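Local coordinates for protein bacterioferritin (Mycobacterium smegmatis str. MC2 155, PDB 3BKN) that probably stores iron, oxidising ferrous ions with dioxygen at a dinuclear metal site and laying down a ferric mineral core inside a heme-bearing shell of 24 subunits, at residues Ser17-Thr20 with Ala21-Gln24; Gln152-Ser155 with Arg156-Ser160; Leu107-Lys111 with Gln112-Ser116. All coordinates share one frame; numbering follows the deposited sequence.

Contact 1 of 3, residues Ser17-Thr20 with Ala21-Gln24; sequences SELT and AINQ. With ZN (zinc ion), chain M; HEM (protoporphyrin IX containing Fe), chain T.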
loop_
_atom_site.group_PDB
_atom_site.type_symbol
_atom_site.label_atom_id
_atom_site.label_comp_id
_atom_site.label_asym_id
_atom_site.label_seq_id
_atom_site.Cartn_x
_atom_site.Cartn_y
_atom_site.Cartn_z
ATOM N N SER A 17 -53.169 -0.518 10.941
ATOM C CA SER A 17 -52.862 0.576 9.978
ATOM C C SER A 17 -51.523 0.387 9.248
ATOM O O SER A 17 -51.478 0.548 8.020
ATOM C CB SER A 17 -52.872 1.965 10.619
ATOM O OG SER A 17 -54.110 2.601 10.420
ATOM N N GLU A 18 -50.453 0.039 9.976
ATOM C CA GLU A 18 -49.198 -0.248 9.300
ATOM C C GLU A 18 -49.298 -1.453 8.350
ATOM O O GLU A 18 -48.713 -1.439 7.246
ATOM C CB GLU A 18 -48.013 -0.482 10.234
ATOM C CG GLU A 18 -47.911 0.412 11.360
ATOM C CD GLU A 18 -47.483 1.807 11.009
ATOM O OE1 GLU A 18 -46.967 2.054 9.906
ATOM O OE2 GLU A 18 -47.637 2.671 11.887
ATOM N N LEU A 19 -49.980 -2.511 8.754
ATOM C CA LEU A 19 -49.966 -3.655 7.891
ATOM C C LEU A 19 -50.705 -3.302 6.634
ATOM O O LEU A 19 -50.384 -3.843 5.573
ATOM C CB LEU A 19 -50.589 -4.874 8.509
ATOM C CG LEU A 19 -49.852 -5.330 9.725
ATOM C CD1 LEU A 19 -50.757 -6.274 10.459
ATOM C CD2 LEU A 19 -48.566 -5.969 9.356
ATOM N N THR A 20 -51.681 -2.396 6.745
ATOM C CA THR A 20 -52.463 -1.978 5.591
ATOM C C THR A 20 -51.641 -1.062 4.746
ATOM O O THR A 20 -51.648 -1.204 3.527
ATOM C CB THR A 20 -53.718 -1.217 5.978
ATOM O OG1 THR A 20 -54.532 -2.016 6.850
ATOM C CG2 THR A 20 -54.499 -0.905 4.744
ATOM N N ALA A 21 -50.942 -0.120 5.374
ATOM C CA ALA A 21 -50.018 0.737 4.625
ATOM C C ALA A 21 -48.920 -0.072 3.886
ATOM O O ALA A 21 -48.607 0.228 2.750
ATOM C CB ALA A 21 -49.422 1.844 5.484
ATOM N N ILE A 22 -48.368 -1.121 4.485
ATOM C CA ILE A 22 -47.347 -1.889 3.764
ATOM C C ILE A 22 -47.902 -2.342 2.410
ATOM O O ILE A 22 -47.263 -2.135 1.378
ATOM C CB ILE A 22 -46.927 -3.141 4.517
ATOM C CG1 ILE A 22 -46.195 -2.777 5.767
ATOM C CG2 ILE A 22 -46.076 -4.104 3.626
ATOM C CD1 ILE A 22 -46.239 -3.901 6.754
ATOM N N ASN A 23 -49.083 -2.964 2.438
ATOM C CA ASN A 23 -49.677 -3.516 1.250
ATOM C C ASN A 23 -50.033 -2.401 0.271
ATOM O O ASN A 23 -49.755 -2.507 -0.933
ATOM C CB ASN A 23 -50.864 -4.392 1.625
ATOM C CG ASN A 23 -50.427 -5.706 2.334
ATOM O OD1 ASN A 23 -49.323 -5.782 2.915
ATOM N ND2 ASN A 23 -51.293 -6.727 2.302
ATOM N N GLN A 24 -50.571 -1.287 0.779
ATOM C CA GLN A 24 -51.031 -0.247 -0.132
ATOM C C GLN A 24 -49.870 0.363 -0.884
ATOM O O GLN A 24 -49.908 0.424 -2.123
ATOM C CB GLN A 24 -51.861 0.813 0.562
ATOM C CG GLN A 24 -52.762 1.575 -0.417
ATOM C CD GLN A 24 -53.746 2.493 0.318
ATOM O OE1 GLN A 24 -54.772 2.025 0.865
ATOM N NE2 GLN A 24 -53.434 3.797 0.355
HETATM ZN ZN ZN M . -46.265 3.863 9.654
HETATM C CHA HEM T . -38.242 -6.556 3.652
HETATM C CHB HEM T . -41.924 -7.337 0.565
HETATM C CHC HEM T . -44.938 -7.561 4.334
HETATM C CHD HEM T . -41.319 -6.617 7.444
HETATM C C1A HEM T . -38.979 -6.813 2.413
HETATM C C2A HEM T . -38.311 -6.875 1.119
HETATM C C3A HEM T . -39.418 -7.107 0.210
HETATM C C4A HEM T . -40.580 -7.145 1.097
HETATM C CMA HEM T . -39.394 -7.266 -1.276
HETATM C CAA HEM T . -36.847 -6.744 0.815
HETATM C CBA HEM T . -36.081 -7.528 1.871
HETATM C CGA HEM T . -35.125 -8.542 1.289
HETATM O O1A HEM T . -35.580 -9.622 0.864
HETATM O O2A HEM T . -33.908 -8.271 1.277
HETATM C C1B HEM T . -43.148 -7.448 1.339
HETATM C C2B HEM T . -44.435 -7.728 0.699
HETATM C C3B HEM T . -45.259 -7.783 1.887
HETATM C C4B HEM T . -44.443 -7.563 2.968
HETATM C CMB HEM T . -44.774 -7.905 -0.748
HETATM C CAB HEM T . -46.712 -8.022 1.911
HETATM C CBB HEM T . -47.525 -7.101 2.395
HETATM C C1C HEM T . -44.228 -7.348 5.582
HETATM C C2C HEM T . -44.914 -7.382 6.880
HETATM C C3C HEM T . -43.836 -7.111 7.797
HETATM C C4C HEM T . -42.651 -6.953 6.943
HETATM C CMC HEM T . -46.340 -7.626 7.248
HETATM C CAC HEM T . -44.015 -7.034 9.259
HETATM C CBC HEM T . -43.061 -6.531 9.986
HETATM C C1D HEM T . -40.111 -6.473 6.641
HETATM C C2D HEM T . -38.823 -6.205 7.248
HETATM C C3D HEM T . -37.953 -6.206 6.082
HETATM C C4D HEM T . -38.781 -6.451 5.020
HETATM C CMD HEM T . -38.513 -5.993 8.703
HETATM C CAD HEM T . -36.477 -5.968 6.042
HETATM C CBD HEM T . -36.186 -4.733 6.877
HETATM C CGD HEM T . -35.692 -3.584 6.041
HETATM O O1D HEM T . -36.327 -2.515 6.074
HETATM O O2D HEM T . -34.665 -3.740 5.364
HETATM N NA HEM T . -40.311 -6.962 2.395
HETATM N NB HEM T . -43.171 -7.366 2.674
HETATM N NC HEM T . -42.919 -7.096 5.627
HETATM N ND HEM T . -40.076 -6.636 5.315
HETATM FE FE HEM T . -41.616 -6.986 4.001
#

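Contact 2 of 3, residues Gln152-Ser155 with Arg156-Ser160; sequences QCVS and RPPGS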
loop_
_atom_site.group_PDB
_atom_site.type_symbol
_atom_site.label_atom_id
_atom_site.label_comp_id
_atom_site.label_asym_id
_atom_site.label_seq_id
_atom_site.Cartn_x
_atom_site.Cartn_y
_atom_site.Cartn_z
ATOM N N GLN A 152 -41.215 13.656 -14.733
ATOM C CA GLN A 152 -40.120 13.693 -13.778
ATOM C C GLN A 152 -40.039 12.385 -12.987
ATOM O O GLN A 152 -39.220 12.244 -12.060
ATOM C CB GLN A 152 -40.251 14.858 -12.811
ATOM C CG GLN A 152 -40.574 16.215 -13.423
ATOM C CD GLN A 152 -39.705 16.570 -14.579
ATOM O OE1 GLN A 152 -38.488 16.542 -14.456
ATOM N NE2 GLN A 152 -40.317 16.899 -15.727
ATOM N N CYS A 153 -40.895 11.436 -13.327
ATOM C CA CYS A 153 -40.973 10.200 -12.601
ATOM C C CYS A 153 -40.426 9.035 -13.411
ATOM O O CYS A 153 -40.433 7.909 -12.936
ATOM C CB CYS A 153 -42.419 9.938 -12.237
ATOM S SG CYS A 153 -43.034 11.090 -11.077
ATOM N N VAL A 154 -39.990 9.300 -14.644
ATOM C CA VAL A 154 -39.441 8.270 -15.519
ATOM C C VAL A 154 -37.947 8.523 -15.635
ATOM O O VAL A 154 -37.462 9.623 -15.332
ATOM C CB VAL A 154 -40.120 8.257 -16.921
ATOM C CG1 VAL A 154 -41.616 8.135 -16.767
ATOM C CG2 VAL A 154 -39.819 9.505 -17.708
ATOM N N SER A 155 -37.206 7.511 -16.057
ATOM C CA SER A 155 -35.778 7.693 -16.265
ATOM C C SER A 155 -35.454 8.176 -17.695
ATOM O O SER A 155 -36.340 8.280 -18.549
ATOM C CB SER A 155 -35.069 6.397 -15.955
ATOM O OG SER A 155 -35.605 5.396 -16.780
ATOM N N ARG A 156 -34.185 8.512 -17.937
ATOM C CA ARG A 156 -33.723 8.845 -19.271
ATOM C C ARG A 156 -32.819 7.723 -19.843
ATOM O O ARG A 156 -31.701 7.545 -19.414
ATOM C CB ARG A 156 -33.010 10.195 -19.243
ATOM C CG ARG A 156 -33.927 11.333 -18.722
ATOM C CD ARG A 156 -33.214 12.741 -18.668
ATOM N NE ARG A 156 -32.957 13.323 -20.010
ATOM C CZ ARG A 156 -33.697 14.278 -20.607
ATOM N NH1 ARG A 156 -34.781 14.823 -20.024
ATOM N NH2 ARG A 156 -33.346 14.697 -21.816
ATOM N N PRO A 157 -33.311 6.935 -20.802
ATOM C CA PRO A 157 -34.633 6.873 -21.442
ATOM C C PRO A 157 -35.634 6.103 -20.547
ATOM O O PRO A 157 -35.216 5.390 -19.626
ATOM C CB PRO A 157 -34.337 6.106 -22.716
ATOM C CG PRO A 157 -33.189 5.176 -22.349
ATOM C CD PRO A 157 -32.381 5.907 -21.327
ATOM N N PRO A 158 -36.942 6.291 -20.745
ATOM C CA PRO A 158 -37.865 5.601 -19.825
ATOM C C PRO A 158 -37.715 4.067 -19.800
ATOM O O PRO A 158 -37.597 3.429 -20.845
ATOM C CB PRO A 158 -39.247 6.021 -20.337
ATOM C CG PRO A 158 -38.996 7.359 -21.016
ATOM C CD PRO A 158 -37.655 7.170 -21.687
ATOM N N GLY A 159 -37.688 3.486 -18.612
ATOM C CA GLY A 159 -37.604 2.049 -18.473
ATOM C C GLY A 159 -38.975 1.438 -18.258
ATOM O O GLY A 159 -39.991 1.969 -18.720
ATOM N N SER A 160 -39.005 0.312 -17.547
ATOM C CA SER A 160 -40.214 -0.500 -17.361
ATOM C C SER A 160 -40.014 -1.313 -16.080
ATOM O O SER A 160 -39.035 -1.106 -15.411
ATOM C CB SER A 160 -40.409 -1.421 -18.566
ATOM O OG SER A 160 -39.206 -2.129 -18.880
HETATM O O HOH W 1 -38.796 4.943 -16.362
#

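Contact 3 of 3, residues Leu107-Lys111 with Gln112-Ser116; sequences LCREK and QDATS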
loop_
_atom_site.group_PDB
_atom_site.type_symbol
_atom_site.label_atom_id
_atom_site.label_comp_id
_atom_site.label_asym_id
_atom_site.label_seq_id
_atom_site.Cartn_x
_atom_site.Cartn_y
_atom_site.Cartn_z
ATOM N N LEU A 107 -53.272 9.498 25.489
ATOM C CA LEU A 107 -53.797 8.372 26.275
ATOM C C LEU A 107 -52.714 7.522 26.935
ATOM O O LEU A 107 -52.824 7.190 28.126
ATOM C CB LEU A 107 -54.729 7.507 25.446
ATOM C CG LEU A 107 -55.407 6.332 26.136
ATOM C CD1 LEU A 107 -56.889 6.377 25.855
ATOM C CD2 LEU A 107 -54.783 5.014 25.631
ATOM N N CYS A 108 -51.678 7.153 26.178
ATOM C CA CYS A 108 -50.538 6.453 26.760
ATOM C C CYS A 108 -49.918 7.161 27.956
ATOM O O CYS A 108 -49.577 6.535 28.932
ATOM C CB CYS A 108 -49.460 6.268 25.718
ATOM S SG CYS A 108 -49.871 5.081 24.473
ATOM N N ARG A 109 -49.755 8.467 27.872
ATOM C CA ARG A 109 -49.103 9.207 28.929
ATOM C C ARG A 109 -49.987 9.328 30.144
ATOM O O ARG A 109 -49.455 9.345 31.249
ATOM C CB ARG A 109 -48.608 10.569 28.438
ATOM C CG ARG A 109 -47.326 10.444 27.658
ATOM C CD ARG A 109 -46.885 11.741 27.040
ATOM N NE ARG A 109 -45.672 11.619 26.217
ATOM C CZ ARG A 109 -44.448 11.458 26.731
ATOM N NH1 ARG A 109 -44.287 11.350 28.049
ATOM N NH2 ARG A 109 -43.388 11.384 25.934
ATOM N N GLU A 110 -51.316 9.386 29.951
ATOM C CA GLU A 110 -52.278 9.416 31.050
ATOM C C GLU A 110 -52.216 8.059 31.753
ATOM O O GLU A 110 -52.184 7.979 32.961
ATOM C CB GLU A 110 -53.680 9.813 30.517
ATOM C CG GLU A 110 -54.895 9.779 31.494
ATOM C CD GLU A 110 -56.272 9.697 30.741
ATOM O OE1 GLU A 110 -56.370 9.044 29.662
ATOM O OE2 GLU A 110 -57.278 10.287 31.229
ATOM N N LYS A 111 -52.140 7.006 30.961
ATOM C CA LYS A 111 -51.982 5.650 31.441
ATOM C C LYS A 111 -50.634 5.412 32.054
ATOM O O LYS A 111 -50.378 4.326 32.574
ATOM C CB LYS A 111 -52.177 4.673 30.282
ATOM C CG LYS A 111 -53.622 4.583 29.814
ATOM C CD LYS A 111 -54.609 4.262 30.946
ATOM C CE LYS A 111 -55.797 5.140 30.697
ATOM N NZ LYS A 111 -57.031 4.690 31.324
ATOM N N GLN A 112 -49.769 6.416 31.995
ATOM C CA GLN A 112 -48.413 6.307 32.583
ATOM C C GLN A 112 -47.504 5.309 31.867
ATOM O O GLN A 112 -46.566 4.801 32.465
ATOM C CB GLN A 112 -48.458 6.040 34.112
ATOM C CG GLN A 112 -49.296 7.097 34.761
ATOM C CD GLN A 112 -49.084 7.310 36.228
ATOM O OE1 GLN A 112 -48.481 6.494 36.949
ATOM N NE2 GLN A 112 -49.611 8.433 36.700
ATOM N N ASP A 113 -47.779 5.061 30.586
ATOM C CA ASP A 113 -46.916 4.274 29.742
ATOM C C ASP A 113 -46.142 5.182 28.760
ATOM O O ASP A 113 -46.424 5.234 27.560
ATOM C CB ASP A 113 -47.772 3.249 29.036
ATOM C CG ASP A 113 -46.967 2.252 28.233
ATOM O OD1 ASP A 113 -45.733 2.355 28.070
ATOM O OD2 ASP A 113 -47.605 1.337 27.706
ATOM N N ALA A 114 -45.152 5.891 29.290
ATOM C CA ALA A 114 -44.334 6.830 28.498
ATOM C C ALA A 114 -43.528 6.154 27.395
ATOM O O ALA A 114 -43.331 6.744 26.364
ATOM C CB ALA A 114 -43.406 7.650 29.375
ATOM N N THR A 115 -43.069 4.926 27.606
ATOM C CA THR A 115 -42.313 4.233 26.580
ATOM C C THR A 115 -43.194 3.991 25.342
ATOM O O THR A 115 -42.765 4.297 24.212
ATOM C CB THR A 115 -41.689 2.867 27.030
ATOM O OG1 THR A 115 -40.938 3.015 28.240
ATOM C CG2 THR A 115 -40.760 2.332 25.951
ATOM N N SER A 116 -44.412 3.471 25.537
ATOM C CA SER A 116 -45.325 3.305 24.432
ATOM C C SER A 116 -45.617 4.637 23.761
ATOM O O SER A 116 -45.762 4.698 22.554
ATOM C CB SER A 116 -46.600 2.654 24.919
ATOM O OG SER A 116 -46.316 1.344 25.340
#

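Contact 1 of 3, residues Ser17-Thr20 with Ala21-Gln24
Ser17 opens a turn of helix 5-34 by taking the backbone N-H of Ala21 on its O, 2.8 Å from Ala21 N. The helix belongs to the four-helix bundle of the ferritin fold, and this stretch lines both the dinuclear metal site and the heme pocket. Glu18 does two jobs. Its carbonyl O receives Ile22 N in an i to i+4 bond, N-H...O angle 160°, while its side chain, bent at chi2 (-73°), puts OE1 2.0 Å from a zinc ion. Glu51, His54 and Glu127 complete that metal's shell, and Gln14 holds OE2 by a hydrogen bond, which leaves the carboxylate gripped at both oxygens. Leu19 looks to another face of the helix, where heme lies. Its CD2 sits 3.5 Å from the heme methyl CMC and 4.1 Å from Ile22 CD1, the two side chains lying side by side and pointing the same way. Ile22 continues that apolar wall, and Met52, an axial ligand of heme iron, touches it from helix 38-64. Thr20 closes the segment: its OG1 bonds Thr16 O and Phe75 N, and its carbonyl O takes Gln24 N. Gln24 itself reaches Asp90 and Arg78 N with its amide. Asn23, also in the heme pocket, bonds Tyr71 O of a neighbouring subunit through ND2. Over the porphyrin, Ile22 CD1 stands 3.7 Å from the heme carbon C2C.

Contact 2 of 3, residues Gln152-Ser155 with Arg156-Ser160
Ser155 OG stands over the plane of the Pro157 carbonyl, giving a 2.9 Å hydrogen bond to Pro157 O from 39° out of that plane. Chi1 of 58° sets OG between the backbone N and the carbonyl carbon, swinging it back over the turn. Val154 meets the Pro158 ring at its CG corner, its CG2 methyl 4.0 Å from Pro158 CG, the two side chains running at a slant to one another. The carbonyl O of Ser155 approaches the same ring from the CD-CG side, 3.6 Å from Pro158 CD. Pro158 N has no hydrogen to give, so the Ser155 carbonyl does not close the turn with a backbone hydrogen bond. A water bridges the two limbs at the open end of the turn, accepting from Ser155 N at 3.0 Å and from Gly159 N at 2.9 Å.

The Arg156 side chain leaves this turn for the assembly. Its NH2 bonds Val154 O of a neighbouring subunit, and Val154 O here receives Arg156 NH1 of another neighbouring subunit, so neighbouring copies interlock. Beyond the turn, Gly159 O takes a bond from Gln137 NE2 of a neighbouring subunit. The peptide before Pro157 is cis, and the chain doubles back there, bringing Ser155 CA to 4.6 Å from Pro158 CA. In the C-terminal tail after helix 146-151, where subunits of the 24-mer shell meet, Ser155-Pro158 thus forms a turn close to type VIb, with cis Pro157 in third place and, in keeping with that type, no closing backbone bond.

Contact 3 of 3, residues Leu107-Lys111 with Gln112-Ser116
Cys108 O accepts Asp113 N at 2.9 Å across this turn, N-H...O angle 152°. Beside it, Gln112 N makes a weak 3.0 Å bond to Arg109 O. Side chains add lighter touches. Cys108 SG lies 4.1 Å from Ser116 CB, and the guanidinium NH1 of Arg109, at the end of a chain extended from CG to NE, comes 4.0 Å from Ala114 CB.

The two backbone bonds, with Gln112 at positive phi (68°), make a Schellman motif that ends helix 83-110. One residue on, Asp113 is the N-cap of helix 114-144, so stop and start follow directly, joining two helices of the ferritin bundle by a short turn. The cap is held by two bonds to Ser116. Asp113 OD1 accepts Ser116 N at 3.1 Å and OD2 accepts Ser116 OG at 2.7 Å, both donors lying out of the carboxylate plane. With CG anti to the backbone N (chi1 -173°), the carboxylate turns to face the first turn of its own helix.

Further out, Arg61 NE bonds Ser116 OG, helping to fix the hydroxyl that holds Asp113. Val7 and Leu10 of helix 5-34 pack on Cys108. Arg109 is held by salt bridges to Glu121 of its own chain through NH2 and to Glu121 of a neighbouring subunit through NH1.

How the contacts relate
Contact 1 is the core of the three: all its residues are buried, near the centre of the chain, and it serves metal and heme. Contacts 2 and 3 are only partly buried and lie on opposite sides of that centre, their own centres about 47 Å apart, well away from the metal and heme sites. Contact 1 stays inside one helix, contact 3 joins the end of one helix to the start of the next, and contact 2 has no regular structure. Chemistry follows place: metal ligation and apolar heme packing inside, capping bonds at the bundle's end, and a water bridge with prolines in the tail. All three reach other subunits, contact 1 through a single residue.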